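Local coordinates for protein taurocyamine kinase (Schistosoma mansoni, PDB 4WOD) that reversibly transfers phosphate between ATP and taurocyamine, a magnesium-dependent reaction of the ATP:guanido phosphotransferase family, at residues M364-L369 and T408-I413; K401-G406 and S434-Y439; P425-A430 and D438-L443; F494-I499 and G626-C631. The protein carries 4 engineered substitutions. One frame throughout, in Å; residues are numbered along the deposited sequence.

Contact 1: residues M364-L369 and T408-I413; sequences MPVEPL and TLAHMI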
# COMPACT_ATOMS: atom_id res chain seq x y z
N MET A 364 0.86 18.20 -0.92
CA MET A 364 0.81 17.08 0.02
C MET A 364 0.84 17.53 1.49
O MET A 364 1.70 18.30 1.88
CB MET A 364 1.98 16.15 -0.24
CG MET A 364 2.00 14.87 0.59
SD MET A 364 3.62 14.06 0.49
CE MET A 364 3.41 12.76 1.70
N PRO A 365 -0.12 17.06 2.30
CA PRO A 365 -0.03 17.38 3.73
C PRO A 365 1.02 16.48 4.41
O PRO A 365 1.33 15.42 3.88
CB PRO A 365 -1.45 17.09 4.24
CG PRO A 365 -1.99 16.08 3.31
CD PRO A 365 -1.37 16.36 1.96
N VAL A 366 1.59 16.92 5.53
CA VAL A 366 2.63 16.14 6.16
C VAL A 366 2.44 16.14 7.67
O VAL A 366 1.95 17.11 8.24
CB VAL A 366 4.04 16.67 5.79
CG1 VAL A 366 4.27 18.08 6.39
CG2 VAL A 366 5.14 15.67 6.20
N GLU A 367 2.83 15.03 8.30
CA GLU A 367 2.81 14.93 9.77
C GLU A 367 3.77 15.97 10.38
O GLU A 367 4.74 16.41 9.72
CB GLU A 367 3.20 13.52 10.20
CG GLU A 367 2.31 12.38 9.67
CD GLU A 367 2.80 11.76 8.35
OE1 GLU A 367 3.35 12.48 7.49
OE2 GLU A 367 2.64 10.53 8.19
N PRO A 368 3.52 16.37 11.64
CA PRO A 368 4.48 17.25 12.32
C PRO A 368 5.91 16.71 12.27
O PRO A 368 6.13 15.50 12.38
CB PRO A 368 3.96 17.26 13.76
CG PRO A 368 2.47 17.13 13.60
CD PRO A 368 2.32 16.12 12.46
N LEU A 369 6.86 17.61 12.05
CA LEU A 369 8.28 17.26 12.02
C LEU A 369 8.71 16.41 13.22
O LEU A 369 9.41 15.41 13.06
CB LEU A 369 9.12 18.53 11.97
CG LEU A 369 10.63 18.34 12.02
CD1 LEU A 369 11.12 17.36 10.91
CD2 LEU A 369 11.32 19.69 11.92
N THR A 408 8.25 21.72 3.43
CA THR A 408 8.72 21.67 4.82
C THR A 408 9.83 20.65 4.99
O THR A 408 10.04 19.79 4.12
CB THR A 408 7.57 21.31 5.78
OG1 THR A 408 7.15 19.96 5.54
CG2 THR A 408 6.40 22.27 5.60
N LEU A 409 10.54 20.75 6.12
CA LEU A 409 11.59 19.80 6.47
C LEU A 409 10.95 18.45 6.74
O LEU A 409 11.53 17.39 6.46
CB LEU A 409 12.38 20.29 7.70
CG LEU A 409 13.51 19.40 8.23
CD1 LEU A 409 14.63 19.21 7.21
CD2 LEU A 409 14.07 19.99 9.52
N ALA A 410 9.73 18.50 7.29
CA ALA A 410 8.98 17.29 7.57
C ALA A 410 8.70 16.54 6.27
O ALA A 410 8.87 15.33 6.19
CB ALA A 410 7.71 17.62 8.27
N HIS A 411 8.31 17.29 5.23
CA HIS A 411 8.11 16.71 3.91
C HIS A 411 9.31 15.89 3.46
O HIS A 411 9.16 14.79 2.91
CB HIS A 411 7.84 17.80 2.86
CG HIS A 411 6.41 18.23 2.79
ND1 HIS A 411 6.00 19.51 3.09
CD2 HIS A 411 5.29 17.55 2.46
CE1 HIS A 411 4.70 19.61 2.92
NE2 HIS A 411 4.24 18.43 2.55
N MET A 412 10.51 16.43 3.68
CA MET A 412 11.68 15.85 3.03
C MET A 412 12.28 14.67 3.82
O MET A 412 12.94 13.83 3.24
CB MET A 412 12.73 16.94 2.74
CG MET A 412 13.62 17.37 3.89
SD MET A 412 14.92 18.55 3.32
CE MET A 412 13.91 19.59 2.29
N ILE A 413 12.00 14.57 5.11
CA ILE A 413 12.47 13.39 5.85
C ILE A 413 11.43 12.25 5.89
O ILE A 413 11.75 11.14 6.33
CB ILE A 413 12.87 13.74 7.31
CG1 ILE A 413 11.63 14.09 8.14
CG2 ILE A 413 13.95 14.85 7.35
CD1 ILE A 413 11.85 13.93 9.64

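Contact 2: residues K401-G406 and S434-Y439; sequences KRTTHG and STFIDY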
# COMPACT_ATOMS: atom_id res chain seq x y z
N LYS A 401 8.63 25.93 9.69
CA LYS A 401 9.07 26.77 8.58
C LYS A 401 8.62 26.15 7.25
O LYS A 401 8.63 24.93 7.09
CB LYS A 401 10.59 26.95 8.62
CG LYS A 401 11.12 27.85 7.51
CD LYS A 401 12.15 28.85 8.01
CE LYS A 401 11.89 30.25 7.43
NZ LYS A 401 11.51 30.21 5.99
N ARG A 402 8.23 27.01 6.31
CA ARG A 402 7.88 26.55 4.96
C ARG A 402 8.64 27.37 3.94
O ARG A 402 8.96 28.54 4.18
CB ARG A 402 6.38 26.67 4.70
CG ARG A 402 5.50 25.84 5.64
CD ARG A 402 4.30 25.22 4.89
NE ARG A 402 3.60 24.28 5.76
CZ ARG A 402 3.01 23.17 5.35
NH1 ARG A 402 3.00 22.85 4.05
NH2 ARG A 402 2.41 22.38 6.24
N THR A 403 8.91 26.76 2.78
CA THR A 403 9.38 27.55 1.64
C THR A 403 8.24 28.41 1.14
O THR A 403 7.09 28.27 1.57
CB THR A 403 9.88 26.67 0.49
OG1 THR A 403 8.80 25.86 0.01
CG2 THR A 403 11.00 25.78 0.96
N THR A 404 8.55 29.29 0.19
CA THR A 404 7.58 30.24 -0.31
C THR A 404 6.37 29.51 -0.87
O THR A 404 5.25 29.99 -0.80
CB THR A 404 8.20 31.17 -1.39
OG1 THR A 404 9.35 31.82 -0.85
CG2 THR A 404 7.21 32.22 -1.82
N HIS A 405 6.61 28.30 -1.38
CA HIS A 405 5.54 27.57 -2.04
C HIS A 405 5.08 26.34 -1.27
O HIS A 405 4.30 25.54 -1.78
CB HIS A 405 5.99 27.23 -3.45
CG HIS A 405 6.51 28.43 -4.18
ND1 HIS A 405 7.78 28.48 -4.72
CD2 HIS A 405 5.96 29.65 -4.39
CE1 HIS A 405 7.97 29.67 -5.27
NE2 HIS A 405 6.88 30.40 -5.09
N GLY A 406 5.54 26.21 -0.03
CA GLY A 406 4.90 25.28 0.89
C GLY A 406 5.65 24.03 1.32
O GLY A 406 5.08 23.17 2.00
N SER A 434 17.97 26.43 -0.14
CA SER A 434 18.41 27.62 0.56
C SER A 434 17.64 27.77 1.87
O SER A 434 18.23 28.05 2.90
CB SER A 434 18.27 28.87 -0.32
OG SER A 434 16.91 29.18 -0.56
N THR A 435 16.32 27.58 1.83
CA THR A 435 15.48 27.71 3.04
C THR A 435 15.94 26.78 4.18
O THR A 435 15.94 27.16 5.37
CB THR A 435 14.01 27.43 2.73
OG1 THR A 435 13.58 28.26 1.65
CG2 THR A 435 13.12 27.68 3.96
N PHE A 436 16.36 25.56 3.81
CA PHE A 436 16.82 24.59 4.80
C PHE A 436 18.31 24.25 4.66
O PHE A 436 18.71 23.10 4.87
CB PHE A 436 16.01 23.30 4.71
CG PHE A 436 14.53 23.51 4.87
CD1 PHE A 436 14.01 23.93 6.07
CD2 PHE A 436 13.66 23.31 3.81
CE1 PHE A 436 12.65 24.14 6.22
CE2 PHE A 436 12.31 23.50 3.95
CZ PHE A 436 11.80 23.92 5.16
N ILE A 437 19.11 25.25 4.29
CA ILE A 437 20.53 25.06 4.02
C ILE A 437 21.28 24.44 5.22
O ILE A 437 22.19 23.65 5.04
CB ILE A 437 21.20 26.41 3.60
CG1 ILE A 437 22.65 26.20 3.15
CG2 ILE A 437 21.13 27.45 4.72
CD1 ILE A 437 23.18 27.36 2.28
N ASP A 438 20.85 24.78 6.44
CA ASP A 438 21.51 24.30 7.65
C ASP A 438 21.36 22.80 7.79
O ASP A 438 22.17 22.14 8.45
CB ASP A 438 20.96 24.98 8.90
CG ASP A 438 21.48 26.39 9.08
OD1 ASP A 438 22.17 26.91 8.18
OD2 ASP A 438 21.22 26.99 10.14
N TYR A 439 20.30 22.25 7.22
CA TYR A 439 20.13 20.80 7.22
C TYR A 439 20.78 20.20 5.99
O TYR A 439 21.54 19.23 6.09
CB TYR A 439 18.66 20.44 7.28
CG TYR A 439 18.33 18.98 7.11
CD1 TYR A 439 18.62 18.06 8.11
CD2 TYR A 439 17.69 18.52 5.96
CE1 TYR A 439 18.30 16.73 7.96
CE2 TYR A 439 17.36 17.19 5.81
CZ TYR A 439 17.67 16.29 6.82
OH TYR A 439 17.35 14.96 6.69

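Contact 3: residues P425-A430 and D438-L443; sequences PRTGEA and DYLDPL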
# COMPACT_ATOMS: atom_id res chain seq x y z
N PRO A 425 17.15 12.23 2.06
CA PRO A 425 15.81 12.81 2.01
C PRO A 425 15.39 13.11 0.57
O PRO A 425 16.20 12.97 -0.36
CB PRO A 425 15.96 14.11 2.80
CG PRO A 425 17.39 14.51 2.55
CD PRO A 425 18.16 13.21 2.49
N ARG A 426 14.13 13.52 0.41
CA ARG A 426 13.58 13.95 -0.88
C ARG A 426 12.96 15.34 -0.74
O ARG A 426 11.95 15.50 -0.08
CB ARG A 426 12.53 12.96 -1.38
CG ARG A 426 13.01 11.50 -1.48
CD ARG A 426 14.11 11.32 -2.49
NE ARG A 426 14.26 9.92 -2.88
CZ ARG A 426 15.02 9.03 -2.24
NH1 ARG A 426 15.72 9.39 -1.18
NH2 ARG A 426 15.07 7.77 -2.68
N THR A 427 13.54 16.34 -1.40
CA THR A 427 13.13 17.73 -1.22
C THR A 427 11.81 18.06 -1.95
O THR A 427 11.35 17.28 -2.79
CB THR A 427 14.24 18.67 -1.69
OG1 THR A 427 14.49 18.45 -3.09
CG2 THR A 427 15.55 18.39 -0.90
N GLY A 428 11.19 19.20 -1.61
CA GLY A 428 9.89 19.57 -2.15
C GLY A 428 9.93 20.57 -3.30
O GLY A 428 9.00 20.67 -4.07
N GLU A 429 11.02 21.32 -3.38
CA GLU A 429 11.24 22.29 -4.47
C GLU A 429 12.66 22.83 -4.36
O GLU A 429 13.31 22.66 -3.33
CB GLU A 429 10.22 23.44 -4.41
CG GLU A 429 10.38 24.36 -3.21
CD GLU A 429 9.54 25.62 -3.38
OE1 GLU A 429 9.56 26.19 -4.49
OE2 GLU A 429 8.85 26.02 -2.42
N ALA A 430 13.14 23.51 -5.40
CA ALA A 430 14.50 24.00 -5.44
C ALA A 430 14.82 24.88 -4.25
O ALA A 430 15.95 24.86 -3.77
CB ALA A 430 14.75 24.77 -6.75
N ASP A 438 20.85 24.78 6.44
CA ASP A 438 21.51 24.30 7.65
C ASP A 438 21.36 22.80 7.79
O ASP A 438 22.17 22.14 8.45
CB ASP A 438 20.96 24.98 8.90
CG ASP A 438 21.48 26.39 9.08
OD1 ASP A 438 22.17 26.91 8.18
OD2 ASP A 438 21.22 26.99 10.14
N TYR A 439 20.30 22.25 7.22
CA TYR A 439 20.13 20.80 7.22
C TYR A 439 20.78 20.20 5.99
O TYR A 439 21.54 19.23 6.09
CB TYR A 439 18.66 20.44 7.28
CG TYR A 439 18.33 18.98 7.11
CD1 TYR A 439 18.62 18.06 8.11
CD2 TYR A 439 17.69 18.52 5.96
CE1 TYR A 439 18.30 16.73 7.96
CE2 TYR A 439 17.36 17.19 5.81
CZ TYR A 439 17.67 16.29 6.82
OH TYR A 439 17.35 14.96 6.69
N LEU A 440 20.49 20.76 4.82
CA LEU A 440 20.87 20.10 3.57
C LEU A 440 22.37 20.26 3.23
O LEU A 440 22.96 19.36 2.64
CB LEU A 440 20.01 20.61 2.41
CG LEU A 440 18.53 20.14 2.39
CD1 LEU A 440 17.69 20.96 1.42
CD2 LEU A 440 18.44 18.65 2.04
N ASP A 441 22.98 21.38 3.60
CA ASP A 441 24.35 21.63 3.15
C ASP A 441 25.37 20.70 3.80
O ASP A 441 26.21 20.14 3.11
CB ASP A 441 24.76 23.08 3.37
CG ASP A 441 26.08 23.41 2.71
OD1 ASP A 441 26.11 23.49 1.46
OD2 ASP A 441 27.09 23.55 3.43
N PRO A 442 25.32 20.52 5.14
CA PRO A 442 26.27 19.55 5.68
C PRO A 442 26.02 18.12 5.17
O PRO A 442 26.96 17.37 4.89
CB PRO A 442 26.05 19.64 7.21
CG PRO A 442 24.70 20.24 7.38
CD PRO A 442 24.55 21.19 6.21
N LEU A 443 24.75 17.77 5.01
CA LEU A 443 24.34 16.47 4.47
C LEU A 443 24.91 16.21 3.08
O LEU A 443 25.35 15.09 2.76
CB LEU A 443 22.81 16.38 4.43
CG LEU A 443 22.14 15.04 4.08
CD1 LEU A 443 20.79 14.91 4.78
CD2 LEU A 443 22.00 14.86 2.55

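Contact 4: residues F494-I499 and G626-C631; sequences FLFPTI and GYITCC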
# COMPACT_ATOMS: atom_id res chain seq x y z
N PHE A 494 8.43 25.05 -10.73
CA PHE A 494 7.56 23.97 -10.28
C PHE A 494 8.01 23.30 -8.99
O PHE A 494 9.19 22.99 -8.79
CB PHE A 494 7.45 22.89 -11.37
CG PHE A 494 6.70 23.35 -12.59
CD1 PHE A 494 5.31 23.21 -12.66
CD2 PHE A 494 7.36 23.99 -13.62
CE1 PHE A 494 4.62 23.66 -13.78
CE2 PHE A 494 6.68 24.43 -14.73
CZ PHE A 494 5.31 24.27 -14.80
N LEU A 495 7.04 23.03 -8.12
CA LEU A 495 7.24 22.12 -7.02
C LEU A 495 7.68 20.77 -7.58
O LEU A 495 7.34 20.42 -8.71
CB LEU A 495 5.96 21.96 -6.20
CG LEU A 495 5.50 23.22 -5.47
CD1 LEU A 495 4.24 22.91 -4.65
CD2 LEU A 495 6.64 23.71 -4.59
N PHE A 496 8.45 20.03 -6.80
CA PHE A 496 8.96 18.71 -7.24
C PHE A 496 7.88 17.62 -7.20
O PHE A 496 6.83 17.82 -6.59
CB PHE A 496 10.17 18.32 -6.38
CG PHE A 496 11.37 19.17 -6.64
CD1 PHE A 496 11.40 20.06 -7.71
CD2 PHE A 496 12.48 19.09 -5.79
CE1 PHE A 496 12.54 20.84 -7.95
CE2 PHE A 496 13.59 19.86 -6.02
CZ PHE A 496 13.62 20.74 -7.11
N PRO A 497 8.12 16.44 -7.85
CA PRO A 497 7.05 15.45 -7.94
C PRO A 497 6.63 14.88 -6.59
O PRO A 497 5.68 14.12 -6.54
CB PRO A 497 7.64 14.33 -8.83
CG PRO A 497 8.70 15.04 -9.67
CD PRO A 497 9.28 16.10 -8.71
N THR A 498 7.34 15.23 -5.53
CA THR A 498 7.01 14.75 -4.19
C THR A 498 5.71 15.39 -3.70
O THR A 498 4.77 14.69 -3.32
CB THR A 498 8.15 15.06 -3.20
OG1 THR A 498 8.60 16.40 -3.40
CG2 THR A 498 9.34 14.09 -3.37
N ILE A 499 5.63 16.73 -3.74
CA ILE A 499 4.57 17.45 -3.08
C ILE A 499 3.69 18.25 -4.02
O ILE A 499 2.63 18.74 -3.61
CB ILE A 499 5.15 18.41 -1.97
CG1 ILE A 499 5.91 19.60 -2.59
CG2 ILE A 499 6.05 17.63 -1.06
CD1 ILE A 499 6.32 20.66 -1.55
N GLY A 626 25.08 23.21 -8.51
CA GLY A 626 24.90 22.79 -9.91
C GLY A 626 23.44 22.49 -10.20
O GLY A 626 22.57 23.18 -9.69
N TYR A 627 23.15 21.47 -11.02
CA TYR A 627 21.75 21.17 -11.32
C TYR A 627 21.03 20.68 -10.06
O TYR A 627 21.54 19.84 -9.29
CB TYR A 627 21.61 20.17 -12.49
CG TYR A 627 21.90 20.86 -13.81
CD1 TYR A 627 21.00 21.79 -14.33
CD2 TYR A 627 23.08 20.64 -14.50
CE1 TYR A 627 21.26 22.45 -15.51
CE2 TYR A 627 23.36 21.29 -15.68
CZ TYR A 627 22.45 22.20 -16.18
OH TYR A 627 22.73 22.87 -17.36
N ILE A 628 19.87 21.26 -9.83
CA ILE A 628 19.04 20.91 -8.67
C ILE A 628 18.12 19.75 -9.00
O ILE A 628 17.53 19.69 -10.08
CB ILE A 628 18.20 22.13 -8.23
CG1 ILE A 628 19.15 23.20 -7.69
CG2 ILE A 628 17.13 21.72 -7.18
CD1 ILE A 628 18.55 24.58 -7.74
N THR A 629 18.04 18.80 -8.07
CA THR A 629 17.22 17.61 -8.21
C THR A 629 16.48 17.35 -6.89
O THR A 629 16.85 17.89 -5.83
CB THR A 629 18.05 16.34 -8.60
OG1 THR A 629 19.02 16.06 -7.58
CG2 THR A 629 18.80 16.56 -9.92
N CYS A 630 15.44 16.54 -6.97
CA CYS A 630 14.67 16.17 -5.79
C CYS A 630 15.54 15.54 -4.69
O CYS A 630 15.52 15.99 -3.55
CB CYS A 630 13.54 15.23 -6.20
SG CYS A 630 12.55 14.64 -4.86
N CYS A 631 16.27 14.48 -5.02
CA CYS A 631 17.19 13.88 -4.06
C CYS A 631 18.54 14.60 -4.08
O CYS A 631 19.10 14.86 -5.15
CB CYS A 631 17.37 12.38 -4.33
SG CYS A 631 18.21 11.48 -3.02

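Contact 1: residues M364-L369 and T408-I413
Leu-369 and Ala-410 bring the irregular chain of 364-369 within 4.5 Å, CA to CA, of the first turn of helix 409-418, and the gap has grown to 6.0 Å between the CA atoms of Val-366 and His-411. The imidazole of His-411 is gripped from several directions. Its NE2 donates to Met-364 O over 2.6 Å with an N-H...O angle of 163°; the carbonyl oxygen lies almost in the ring plane, whereas the nitrogen stands above the carbonyl plane. Over one face sits Val-366, whose CG1 is 3.8 Å from the ring centroid and close to the ring normal, a CH-pi contact. This methyl reaches the imidazole because it is tucked between its own backbone N and carbonyl carbon (chi1 67°). The same residues also start the helix: Thr-408 is the N-cap, accepting from His-411 N at its OG1 over 2.9 Å, while Thr-408 N donates to His-411 ND1, which makes the pair a capping box. Two ring nitrogens with two backbone partners fix the rotation of the imidazole. Farther along, the side-chain contacts become apolar. Ala-410 CB points to the 364-369 chain, a methyl set against a backbone carbonyl, 3.5 Å from Glu-367 O. Leu-369 lays CB near the same methyl and sends CD2 to Leu-409 CD2 and CD1 to Ile-413 CD1, each at 3.7 Å. Glu-367 turns its carboxylate from this patch to Arg-414, in a salt bridge, and to the hydroxyl of Tyr-418. Leu-372 of helix 369-376 touches Val-366, Ala-410 and Ile-413.

Contact 2: residues K401-G406 and S434-Y439
The phenyl ring of Phe-436 meets the 401-406 loop along its rim, with Lys-401 O in the ring plane, 3.8 Å from CZ, while over one face lies Thr-435 CG2 of its own segment, 4.1 Å above the centre. Tyr-398 adds an edge-to-face ring contact. Thr-403 CG2 approaches Phe-436 CE2 obliquely at 4.0 Å and also lies 3.6 Å from Thr-435 OG1, the two threonine side chains crossing nearly at a right angle. Lys-401 bends back so that its NZ comes within 3.6 Å of Thr-435 CG2, the methyl that also lies over the phenyl ring. The hydroxyls look to other partners: Thr-435 OG1 bonds Glu-431 O, and Thr-403 OG1 makes a probable, unusually short hydrogen bond to Glu-429. A type I turn from Thr-403 to Gly-406 shapes the loop, and Arg-402 NH1 clasps Gly-406 O. Both segments belong to the phosphagen kinase N-terminal domain of the second repeat, away from the predicted active site. At this partly exposed spot the loop between helices 392-398 and 409-418 joins the break between helices 432-435 and 437-448, Phe-436 being the first residue past one helix and the N-cap position of the next.

Contact 3: residues P425-A430 and D438-L443
Pro-425 and Leu-443 point at each other end-on, with the proline CD 3.9 Å from the leucine CD1 and the other methyl, CD2, slightly farther from the same ring carbon. With chi1 at -172°, Leu-443 swings its branched end away from its own N and out from helix 437-448 to the proline ring. Tyr-439 comes at the pyrrolidine differently. The two side chains slide past one another in opposite directions, and the proline CG rests obliquely by the phenol, 4.2 Å from both CE2 and OH. That hydroxyl bonds Thr-386 O, so the phenol end of Tyr-439 is tied down beside the proline. Leu-440 supplies a third approach: its CD2 lies 4.3 Å from Pro-425 CG, and both its methyls face Thr-427 CG2, each at 4.1 Å, as the leucine and threonine side chains cross obliquely. With no polar pair between the segments, the contact is an apolar and rather relaxed one, although every touching residue is buried. Thr-427 divides its side chain by character, sending CG2 to the leucine and OG1 to a hydrogen bond with Cys-630 O. The Pro-425 side chain is about 6 Å from that of Cys-631, so this apolar contact lies close to the predicted active-site cysteine. Helix 385-388 adds Thr-386 against Pro-425 and Tyr-385 against Leu-443, helix 432-435 brings Tyr-433 to Leu-440 and Thr-427, and Tyr-439 leans on helix 409-418.

Contact 4: residues F494-I499 and G626-C631
Phe-496 makes the tight part of this contact, driving its ring against the Ile-628 side chain and the backbone of Thr-629 and Cys-630. Ile-628 CG2 lies in the plane of the phenyl at its edge, 3.6 Å from CZ, and the two side chains cross nearly at a right angle. Phe-496 CE2 is 3.8 Å from Thr-629 O, and its CD2 is 3.6 Å from Cys-630 CA, both approached obliquely. The looser part consists of little more than one touch, Thr-498 CG2 against Cys-630 SG at 3.6 Å. Cys-630 holds its sulfur anti to the backbone N (chi1 178°), which turns it to that methyl. Pro-497, between the two contacting residues, stays 5.0 Å or more from the other segment with its side chain. Even this sparser side is buried rather than open to water, and Thr-498 OG1 bonds Thr-427 O. Thr-629 points its side chain away from the 494-499 segment and donates from OG1 over 2.7 Å, a short bond within its own segment, to the carbonyl O of Cys-631, the predicted active-site cysteine. Phe-496 also packs edge-to-face on His-587. The 494-499 loop runs from strand 480-489 of the eight-stranded antiparallel sheet to helix 502-517, while 626-631 leaves the small hairpin of strands 621-622 and 626-627 and heads for sheet strand 639-646.

In the fold
All four contacts belong to the second approximate repeat and come along the chain in an interlaced order: contacts 1 and 2 alternate their segments, contacts 2 and 3 end on the same helix, 437-448, and contact 4 follows. Centres of contacts 2 and 3 are about 9 Å apart, those of 3 and 4 about 10 Å, those of 1 and 4 about 15 Å. Contacts 2 and 3 lie in the N-terminal domain of the repeat and contact 4 in the C-terminal catalytic one, so bonds such as Gly-428 O to Phe-496 N join the two. Together they run from the loop after helix 331-355, through the helices of the N-terminal domain, to the predicted active-site cysteine, Cys-631.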